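Local coordinates for protein YiiM (PDB 1O65), which is of uncertain function but, as a member of the MOSC-domain family, probably binds molybdenum and takes part in oxidoreductase chemistry, at residues L49-D54 against R67-Y72; N109-D114 against D180-E185; I123-P128 against V154-S159. All coordinates share one frame; numbering follows the deposited sequence.

Contact 1: L49-D54 against R67-Y72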
loop_
_atom_site.group_PDB
_atom_site.type_symbol
_atom_site.label_atom_id
_atom_site.label_comp_id
_atom_site.label_asym_id
_atom_site.label_seq_id
_atom_site.Cartn_x
_atom_site.Cartn_y
_atom_site.Cartn_z
ATOM N N LEU A 49 -14.127 -4.188 -5.243
ATOM C CA LEU A 49 -13.049 -5.133 -5.139
ATOM C C LEU A 49 -11.811 -4.816 -5.950
ATOM O O LEU A 49 -10.802 -5.491 -5.805
ATOM C CB LEU A 49 -13.611 -6.519 -5.557
ATOM C CG LEU A 49 -14.686 -7.080 -4.614
ATOM C CD1 LEU A 49 -15.103 -8.474 -5.091
ATOM C CD2 LEU A 49 -14.165 -7.130 -3.185
ATOM N N GLY A 50 -11.857 -3.844 -6.859
ATOM C CA GLY A 50 -10.644 -3.577 -7.631
ATOM C C GLY A 50 -10.987 -3.106 -9.026
ATOM O O GLY A 50 -12.161 -2.850 -9.318
ATOM N N LEU A 51 -9.969 -2.908 -9.830
ATOM C CA LEU A 51 -10.110 -2.439 -11.201
ATOM C C LEU A 51 -10.592 -3.520 -12.155
ATOM O O LEU A 51 -10.046 -4.633 -12.190
ATOM C CB LEU A 51 -8.769 -1.867 -11.705
ATOM C CG LEU A 51 -8.484 -0.430 -11.205
ATOM C CD1 LEU A 51 -7.015 -0.084 -11.340
ATOM C CD2 LEU A 51 -9.317 0.580 -11.978
ATOM N N GLU A 52 -11.665 -3.235 -12.880
ATOM C CA GLU A 52 -12.157 -4.186 -13.874
ATOM C C GLU A 52 -10.997 -4.772 -14.691
ATOM O O GLU A 52 -10.192 -4.038 -15.260
ATOM C CB GLU A 52 -13.128 -3.472 -14.820
ATOM C CG GLU A 52 -14.578 -3.583 -14.383
ATOM C CD GLU A 52 -15.007 -5.028 -14.261
ATOM O OE1 GLU A 52 -14.589 -5.859 -15.099
ATOM O OE2 GLU A 52 -15.776 -5.348 -13.336
ATOM N N GLY A 53 -10.900 -6.095 -14.709
ATOM C CA GLY A 53 -9.835 -6.764 -15.428
ATOM C C GLY A 53 -8.647 -7.139 -14.560
ATOM O O GLY A 53 -7.812 -7.935 -15.004
ATOM N N ASP A 54 -8.526 -6.577 -13.363
ATOM C CA ASP A 54 -7.424 -6.893 -12.464
ATOM C C ASP A 54 -7.763 -8.110 -11.615
ATOM O O ASP A 54 -8.912 -8.292 -11.221
ATOM C CB ASP A 54 -7.075 -5.708 -11.570
ATOM C CG ASP A 54 -5.769 -5.862 -10.827
ATOM O OD1 ASP A 54 -4.744 -6.271 -11.418
ATOM O OD2 ASP A 54 -5.744 -5.556 -9.611
ATOM N N ARG A 67 -8.387 -4.298 0.088
ATOM C CA ARG A 67 -7.159 -4.388 -0.711
ATOM C C ARG A 67 -7.487 -4.352 -2.194
ATOM O O ARG A 67 -6.895 -5.032 -3.014
ATOM C CB ARG A 67 -6.337 -5.613 -0.335
ATOM C CG ARG A 67 -7.087 -6.916 -0.214
ATOM C CD ARG A 67 -6.210 -8.012 0.433
ATOM N NE ARG A 67 -7.094 -9.065 0.991
ATOM C CZ ARG A 67 -7.753 -9.916 0.218
ATOM N NH1 ARG A 67 -7.641 -9.870 -1.106
ATOM N NH2 ARG A 67 -8.553 -10.821 0.757
ATOM N N ALA A 68 -8.450 -3.503 -2.530
ATOM C CA ALA A 68 -8.903 -3.327 -3.898
ATOM C C ALA A 68 -7.808 -2.770 -4.801
ATOM O O ALA A 68 -7.773 -3.139 -5.983
ATOM C CB ALA A 68 -10.122 -2.404 -3.879
ATOM N N LEU A 69 -6.941 -1.895 -4.298
ATOM C CA LEU A 69 -5.889 -1.263 -5.043
ATOM C C LEU A 69 -4.547 -1.216 -4.299
ATOM O O LEU A 69 -4.491 -0.850 -3.131
ATOM C CB LEU A 69 -6.241 0.200 -5.368
ATOM C CG LEU A 69 -7.306 0.499 -6.401
ATOM C CD1 LEU A 69 -7.913 1.876 -6.170
ATOM C CD2 LEU A 69 -6.768 0.409 -7.830
ATOM N N CYS A 70 -3.470 -1.480 -5.013
ATOM C CA CYS A 70 -2.124 -1.507 -4.447
ATOM C C CYS A 70 -1.306 -0.351 -5.031
ATOM O O CYS A 70 -1.309 -0.191 -6.263
ATOM C CB CYS A 70 -1.448 -2.841 -4.797
ATOM S SG CYS A 70 0.310 -2.915 -4.279
ATOM N N HIS A 71 -0.607 0.399 -4.211
ATOM C CA HIS A 71 0.172 1.536 -4.689
ATOM C C HIS A 71 1.661 1.333 -4.434
ATOM O O HIS A 71 2.012 0.927 -3.323
ATOM C CB HIS A 71 -0.252 2.798 -3.876
ATOM C CG HIS A 71 0.142 4.081 -4.526
ATOM N ND1 HIS A 71 -0.789 5.056 -4.877
ATOM C CD2 HIS A 71 1.346 4.539 -4.951
ATOM C CE1 HIS A 71 -0.165 6.056 -5.476
ATOM N NE2 HIS A 71 1.125 5.771 -5.528
ATOM N N TYR A 72 2.531 1.664 -5.388
ATOM C CA TYR A 72 3.973 1.585 -5.097
ATOM C C TYR A 72 4.652 2.833 -5.659
ATOM O O TYR A 72 4.499 3.236 -6.819
ATOM C CB TYR A 72 4.628 0.310 -5.562
ATOM C CG TYR A 72 5.922 -0.054 -4.862
ATOM C CD1 TYR A 72 5.930 -0.479 -3.542
ATOM C CD2 TYR A 72 7.151 0.017 -5.524
ATOM C CE1 TYR A 72 7.092 -0.822 -2.883
ATOM C CE2 TYR A 72 8.315 -0.323 -4.874
ATOM C CZ TYR A 72 8.290 -0.744 -3.557
ATOM O OH TYR A 72 9.464 -1.073 -2.914
HETATM O O HOH W 1 -7.173 -3.559 -8.711
#
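Gly50 and Ala68, their CA atoms 4.1 Å apart, bring the outer strand 50-51 of the three-stranded sheet against the chain just before strand 69-73 of the larger sheet of the MOSC fold, without a direct hydrogen bond across the contact. Strand 50-51 leads into the type II turn from Leu51 to Asp54; opposite it is the entry to strand 69-73, where a classic beta bulge sets Ala68 and Leu69 together across from Tyr158. The tight part is largely backbone. Gly50 CA lies 3.3 Å from Ala68 O, while Ala68 CA approaches Leu49 O at 3.5 Å, both as CA-H...O contacts. Gly50 has phi near 148°, a backbone region that suits glycine, and Ala68 CB rests against the carbonyl group of Leu49. Beside this, the side chains of Leu51 and Leu69 cross at about a right angle, with Leu51 CD1 3.6 Å from Leu69 CD2. In Leu51, CG stands anti to the carbonyl carbon (chi1 -79°), and from there CD1 reaches its partner. Leu44 and Leu46 of strand 43-47 also touch Leu51. On the loose side Leu49 is exposed, its CB pointing away from 67-72, and the exposed Glu52 and Gly53 make no contact with that segment. Asp54, in contrast, is buried: OD1 forms a salt bridge with Lys37 NZ, and OD2 takes a bond from Asn99 ND2. A water links it to 67-72, accepting from Leu51 N at 3.1 Å and donating to Ala68 O at 2.8 Å and to Asp54 OD2 at 2.6 Å.

Contact 2: N109-D114 against D180-E185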
loop_
_atom_site.group_PDB
_atom_site.type_symbol
_atom_site.label_atom_id
_atom_site.label_comp_id
_atom_site.label_asym_id
_atom_site.label_seq_id
_atom_site.Cartn_x
_atom_site.Cartn_y
_atom_site.Cartn_z
ATOM N N ASN A 109 4.612 10.738 3.501
ATOM C CA ASN A 109 3.677 11.859 3.341
ATOM C C ASN A 109 2.272 11.347 2.991
ATOM O O ASN A 109 1.412 12.120 2.551
ATOM C CB ASN A 109 4.166 12.917 2.369
ATOM C CG ASN A 109 4.184 12.476 0.941
ATOM O OD1 ASN A 109 4.275 11.262 0.708
ATOM N ND2 ASN A 109 4.091 13.385 -0.035
ATOM N N VAL A 110 2.071 10.034 3.050
ATOM C CA VAL A 110 0.732 9.474 2.843
ATOM C C VAL A 110 0.220 9.020 4.217
ATOM O O VAL A 110 0.933 8.309 4.927
ATOM C CB VAL A 110 0.717 8.358 1.806
ATOM C CG1 VAL A 110 -0.582 7.568 1.778
ATOM C CG2 VAL A 110 0.915 8.979 0.413
ATOM N N TYR A 111 -0.948 9.498 4.624
ATOM C CA TYR A 111 -1.473 9.138 5.936
ATOM C C TYR A 111 -2.569 8.078 5.877
ATOM O O TYR A 111 -3.356 8.000 4.921
ATOM C CB TYR A 111 -2.008 10.402 6.628
ATOM C CG TYR A 111 -0.925 11.359 7.106
ATOM C CD1 TYR A 111 -0.152 12.050 6.180
ATOM C CD2 TYR A 111 -0.661 11.561 8.456
ATOM C CE1 TYR A 111 0.830 12.921 6.567
ATOM C CE2 TYR A 111 0.340 12.443 8.851
ATOM C CZ TYR A 111 1.083 13.114 7.901
ATOM O OH TYR A 111 2.092 13.976 8.256
ATOM N N MET A 112 -2.654 7.280 6.942
ATOM C CA MET A 112 -3.702 6.253 7.052
ATOM C C MET A 112 -5.054 6.954 7.023
ATOM O O MET A 112 -5.194 7.950 7.724
ATOM C CB MET A 112 -3.575 5.542 8.397
ATOM C CG MET A 112 -2.243 4.818 8.581
ATOM S SD MET A 112 -2.013 3.470 7.400
ATOM C CE MET A 112 -3.360 2.413 7.879
ATOM N N GLY A 113 -6.006 6.472 6.253
ATOM C CA GLY A 113 -7.318 7.076 6.147
ATOM C C GLY A 113 -7.351 8.145 5.054
ATOM O O GLY A 113 -8.425 8.716 4.840
ATOM N N ASP A 114 -6.241 8.451 4.408
ATOM C CA ASP A 114 -6.303 9.514 3.389
ATOM C C ASP A 114 -7.344 9.104 2.349
ATOM O O ASP A 114 -7.435 7.932 1.974
ATOM C CB ASP A 114 -4.991 9.863 2.730
ATOM C CG ASP A 114 -4.060 10.783 3.480
ATOM O OD1 ASP A 114 -4.427 11.535 4.415
ATOM O OD2 ASP A 114 -2.853 10.772 3.099
ATOM N N ASP A 180 -3.560 11.208 12.002
ATOM C CA ASP A 180 -2.212 11.751 12.088
ATOM C C ASP A 180 -1.216 10.600 12.139
ATOM O O ASP A 180 -0.173 10.686 12.770
ATOM C CB ASP A 180 -1.989 12.718 13.243
ATOM C CG ASP A 180 -2.061 11.987 14.563
ATOM O OD1 ASP A 180 -2.643 10.875 14.540
ATOM O OD2 ASP A 180 -1.511 12.524 15.560
ATOM N N VAL A 181 -1.604 9.454 11.549
ATOM C CA VAL A 181 -0.627 8.364 11.486
ATOM C C VAL A 181 -0.304 8.105 10.025
ATOM O O VAL A 181 -1.173 7.755 9.240
ATOM C CB VAL A 181 -0.920 7.120 12.294
ATOM C CG1 VAL A 181 -2.381 6.848 12.527
ATOM C CG2 VAL A 181 -0.237 5.868 11.698
ATOM N N THR A 182 0.942 8.320 9.655
ATOM C CA THR A 182 1.420 8.087 8.305
ATOM C C THR A 182 1.573 6.569 8.093
ATOM O O THR A 182 1.709 5.812 9.057
ATOM C CB THR A 182 2.820 8.691 8.091
ATOM O OG1 THR A 182 3.750 8.054 8.983
ATOM C CG2 THR A 182 2.849 10.196 8.383
ATOM N N VAL A 183 1.676 6.192 6.840
ATOM C CA VAL A 183 1.946 4.834 6.411
ATOM C C VAL A 183 3.263 4.361 7.012
ATOM O O VAL A 183 3.404 3.252 7.540
ATOM C CB VAL A 183 1.965 4.755 4.863
ATOM C CG1 VAL A 183 2.395 3.394 4.371
ATOM C CG2 VAL A 183 0.538 5.039 4.336
ATOM N N GLN A 184 4.258 5.248 7.058
ATOM C CA GLN A 184 5.567 4.946 7.617
ATOM C C GLN A 184 5.415 4.563 9.084
ATOM O O GLN A 184 5.949 3.540 9.497
ATOM C CB GLN A 184 6.531 6.121 7.458
ATOM C CG GLN A 184 7.882 5.911 8.145
ATOM C CD GLN A 184 8.778 7.134 7.919
ATOM O OE1 GLN A 184 8.470 8.250 8.332
ATOM N NE2 GLN A 184 9.899 6.928 7.243
ATOM N N GLU A 185 4.681 5.375 9.834
ATOM C CA GLU A 185 4.418 5.077 11.234
ATOM C C GLU A 185 3.683 3.742 11.391
ATOM O O GLU A 185 4.072 2.925 12.212
ATOM C CB GLU A 185 3.607 6.176 11.894
ATOM C CG GLU A 185 4.284 7.534 12.010
ATOM C CD GLU A 185 3.288 8.584 12.513
ATOM O OE1 GLU A 185 2.952 8.466 13.724
ATOM O OE2 GLU A 185 2.854 9.437 11.710
#
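Tyr111 and Thr182 form a single beta bridge, CA to CA 3.9 Å, at the point where a capping box starts helix 183-191 and a type II turn runs from Tyr111 to Asp114. Two nearly straight backbone bonds define the bridge: Val183 N donates to Val110 O (2.9 Å, 167°), and Met112 N donates to Val181 O (2.8 Å, 165°). The tyrosine side chain can be followed outward. Its CB passes Val181 O, and CG, anti to the carbonyl carbon (chi1 -72°), begins the approach to the threonine methyl. CD2 then has Asp180 C at the ring edge, in plane. CE2 and CZ each come within 3.4 Å of Thr182 CG2; CD1 and CE1 have the same methyl as neighbour at longer range, and OH is still 3.9 Å from Thr182 CG2. The methyl thus covers one face, displaced toward the rim, in a CH-pi contact. Beside the bridge, Val110 CG1 meets Val183 CG2, the two side chains side by side and pointing the same way, while Met112 CG packs on Val181 CG2. This ties the loop before strand 115-118 to the three-helix region. In the capping box Thr182 OG1 accepts from Glu185 N at 3.0 Å, and Thr182 N returns a bond to Glu185 OE2 from above the carboxylate plane.

Contact 3: I123-P128 against V154-S159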
loop_
_atom_site.group_PDB
_atom_site.type_symbol
_atom_site.label_atom_id
_atom_site.label_comp_id
_atom_site.label_asym_id
_atom_site.label_seq_id
_atom_site.Cartn_x
_atom_site.Cartn_y
_atom_site.Cartn_z
ATOM N N ILE A 123 -11.265 6.771 -3.060
ATOM C CA ILE A 123 -10.474 5.694 -2.492
ATOM C C ILE A 123 -9.872 6.149 -1.158
ATOM O O ILE A 123 -9.701 7.364 -0.962
ATOM C CB ILE A 123 -9.365 5.221 -3.452
ATOM C CG1 ILE A 123 -8.328 6.296 -3.706
ATOM C CG2 ILE A 123 -10.008 4.730 -4.755
ATOM C CD1 ILE A 123 -7.119 5.887 -4.534
ATOM N N GLN A 124 -9.638 5.177 -0.275
ATOM C CA GLN A 124 -9.096 5.463 1.028
ATOM C C GLN A 124 -7.938 4.535 1.401
ATOM O O GLN A 124 -8.046 3.327 1.277
ATOM C CB GLN A 124 -10.189 5.375 2.103
ATOM C CG GLN A 124 -9.637 5.694 3.516
ATOM C CD GLN A 124 -10.771 5.833 4.510
ATOM O OE1 GLN A 124 -11.591 4.929 4.657
ATOM N NE2 GLN A 124 -10.828 6.940 5.224
ATOM N N VAL A 125 -6.869 5.125 1.924
ATOM C CA VAL A 125 -5.685 4.331 2.322
ATOM C C VAL A 125 -6.085 3.462 3.504
ATOM O O VAL A 125 -6.570 3.986 4.500
ATOM C CB VAL A 125 -4.479 5.208 2.660
ATOM C CG1 VAL A 125 -3.304 4.373 3.152
ATOM C CG2 VAL A 125 -4.084 6.031 1.436
ATOM N N SER A 126 -5.922 2.150 3.374
ATOM C CA SER A 126 -6.403 1.253 4.435
ATOM C C SER A 126 -5.304 0.575 5.208
ATOM O O SER A 126 -5.497 0.157 6.352
ATOM C CB SER A 126 -7.311 0.200 3.761
ATOM O OG SER A 126 -6.456 -0.684 3.033
ATOM N N GLN A 127 -4.107 0.452 4.634
ATOM C CA GLN A 127 -2.991 -0.176 5.343
ATOM C C GLN A 127 -1.719 -0.118 4.500
ATOM O O GLN A 127 -1.780 0.042 3.276
ATOM C CB GLN A 127 -3.287 -1.673 5.599
ATOM C CG GLN A 127 -3.457 -2.472 4.302
ATOM C CD GLN A 127 -3.485 -3.977 4.554
ATOM O OE1 GLN A 127 -4.452 -4.558 5.043
ATOM N NE2 GLN A 127 -2.363 -4.641 4.270
ATOM N N PRO A 128 -0.581 -0.244 5.170
ATOM C CA PRO A 128 0.701 -0.343 4.451
ATOM C C PRO A 128 0.693 -1.691 3.754
ATOM O O PRO A 128 -0.130 -2.532 4.151
ATOM C CB PRO A 128 1.752 -0.243 5.524
ATOM C CG PRO A 128 1.066 0.179 6.775
ATOM C CD PRO A 128 -0.396 -0.151 6.622
ATOM N N VAL A 154 7.313 -0.141 1.354
ATOM C CA VAL A 154 6.318 -1.173 1.051
ATOM C C VAL A 154 5.148 -0.688 0.235
ATOM O O VAL A 154 4.527 -1.499 -0.471
ATOM C CB VAL A 154 5.815 -1.786 2.371
ATOM C CG1 VAL A 154 6.967 -2.336 3.198
ATOM C CG2 VAL A 154 5.045 -0.733 3.192
ATOM N N GLY A 155 4.883 0.624 0.206
ATOM C CA GLY A 155 3.671 1.006 -0.565
ATOM C C GLY A 155 2.453 0.777 0.340
ATOM O O GLY A 155 2.597 0.533 1.531
ATOM N N TRP A 156 1.259 0.944 -0.193
ATOM C CA TRP A 156 0.050 0.841 0.623
ATOM C C TRP A 156 -1.156 0.411 -0.198
ATOM O O TRP A 156 -1.142 0.482 -1.421
ATOM C CB TRP A 156 -0.243 2.204 1.273
ATOM C CG TRP A 156 -0.296 3.310 0.264
ATOM C CD1 TRP A 156 -1.384 3.731 -0.444
ATOM C CD2 TRP A 156 0.808 4.118 -0.158
ATOM N NE1 TRP A 156 -1.024 4.776 -1.260
ATOM C CE2 TRP A 156 0.317 5.022 -1.121
ATOM C CE3 TRP A 156 2.170 4.161 0.173
ATOM C CZ2 TRP A 156 1.137 5.950 -1.763
ATOM C CZ3 TRP A 156 2.984 5.078 -0.468
ATOM C CH2 TRP A 156 2.463 5.958 -1.418
ATOM N N LEU A 157 -2.242 0.018 0.495
ATOM C CA LEU A 157 -3.411 -0.443 -0.263
ATOM C C LEU A 157 -4.543 0.547 -0.071
ATOM O O LEU A 157 -4.441 1.373 0.841
ATOM C CB LEU A 157 -3.841 -1.831 0.205
ATOM C CG LEU A 157 -2.782 -2.919 0.274
ATOM C CD1 LEU A 157 -3.312 -4.219 0.838
ATOM C CD2 LEU A 157 -2.175 -3.138 -1.131
ATOM N N TYR A 158 -5.579 0.455 -0.891
ATOM C CA TYR A 158 -6.727 1.323 -0.716
ATOM C C TYR A 158 -8.042 0.521 -0.633
ATOM O O TYR A 158 -8.105 -0.578 -1.178
ATOM C CB TYR A 158 -6.917 2.268 -1.902
ATOM C CG TYR A 158 -5.844 3.265 -2.199
ATOM C CD1 TYR A 158 -4.777 2.931 -3.037
ATOM C CD2 TYR A 158 -5.891 4.547 -1.691
ATOM C CE1 TYR A 158 -3.794 3.850 -3.347
ATOM C CE2 TYR A 158 -4.915 5.485 -1.999
ATOM C CZ TYR A 158 -3.873 5.125 -2.810
ATOM O OH TYR A 158 -2.882 6.011 -3.145
ATOM N N SER A 159 -9.000 1.077 0.106
ATOM C CA SER A 159 -10.355 0.525 0.050
ATOM C C SER A 159 -11.100 1.452 -0.929
ATOM O O SER A 159 -10.682 2.610 -1.126
ATOM C CB SER A 159 -11.106 0.472 1.359
ATOM O OG SER A 159 -11.202 1.749 1.939
HETATM O O HOH W 2 -10.726 2.357 4.476
#
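Gln124 and Ser159 are an antiparallel hydrogen-bonded pair: Ser159 N donates to Gln124 O (2.7 Å), and Gln124 N to Ser159 O (2.9 Å). Ser126 N adds a bond to Leu157 O from above the carbonyl plane, and Leu157 N meets Gln127 O at 2.8 Å. Among side chains, Trp156 NE1 donates to Tyr158 OH (2.9 Å, 172°), which lies in the indole plane, and the same hydroxyl is bonded to His71 ND1. A water donates to Gln124 OE1 and accepts from Ser159 OG; Gln124 NE2 is bonded to Gly113 O. Packing on the face with Val125 and Tyr158 centres on the tyrosine ring. Ile123 CD1 sits over one face, 18° off its normal, put there by CG1 lying between the backbone N and the carbonyl carbon (chi1 65°). Val125 CG2 approaches Tyr158 CE2 obliquely at 3.6 Å. On the other side of the sheet, the side chains of Leu157 and Gln127 lie side by side, Leu157 CD1 3.6 Å from Gln127 NE2; Gln127 OE1 is bonded to Ser210 OG and NE2 donates to Pro128 O. At this buried centre of the MOSC sheet, two ring nitrogens therefore hold the phenol oxygen in place, while Ile123 and Val125 give its ring an apolar setting.

From the N terminus, contact 1 comes first: it closes a short loop of twelve intervening residues, without helix or strand, and joins the three-stranded sheet to strand 69-73 of the larger one. The chain then opens contact 2 at 109-114. Before its partner 180-185 arrives, 123-128 and 154-159 pair as contact 3, so the excursion through two helices lies within the longer loop of contact 2; no contacts cross. Contact 3 is the bridge in space. Strand 156-160 pairs with strand 69-73 through Leu69 O and Tyr158 N, 2.8 Å apart, whereas strand 121-128 meets contact 2 through Asp114 O and Val125 N, 2.9 Å apart. Contacts 1 and 2, with centres about 19 Å apart, do not touch.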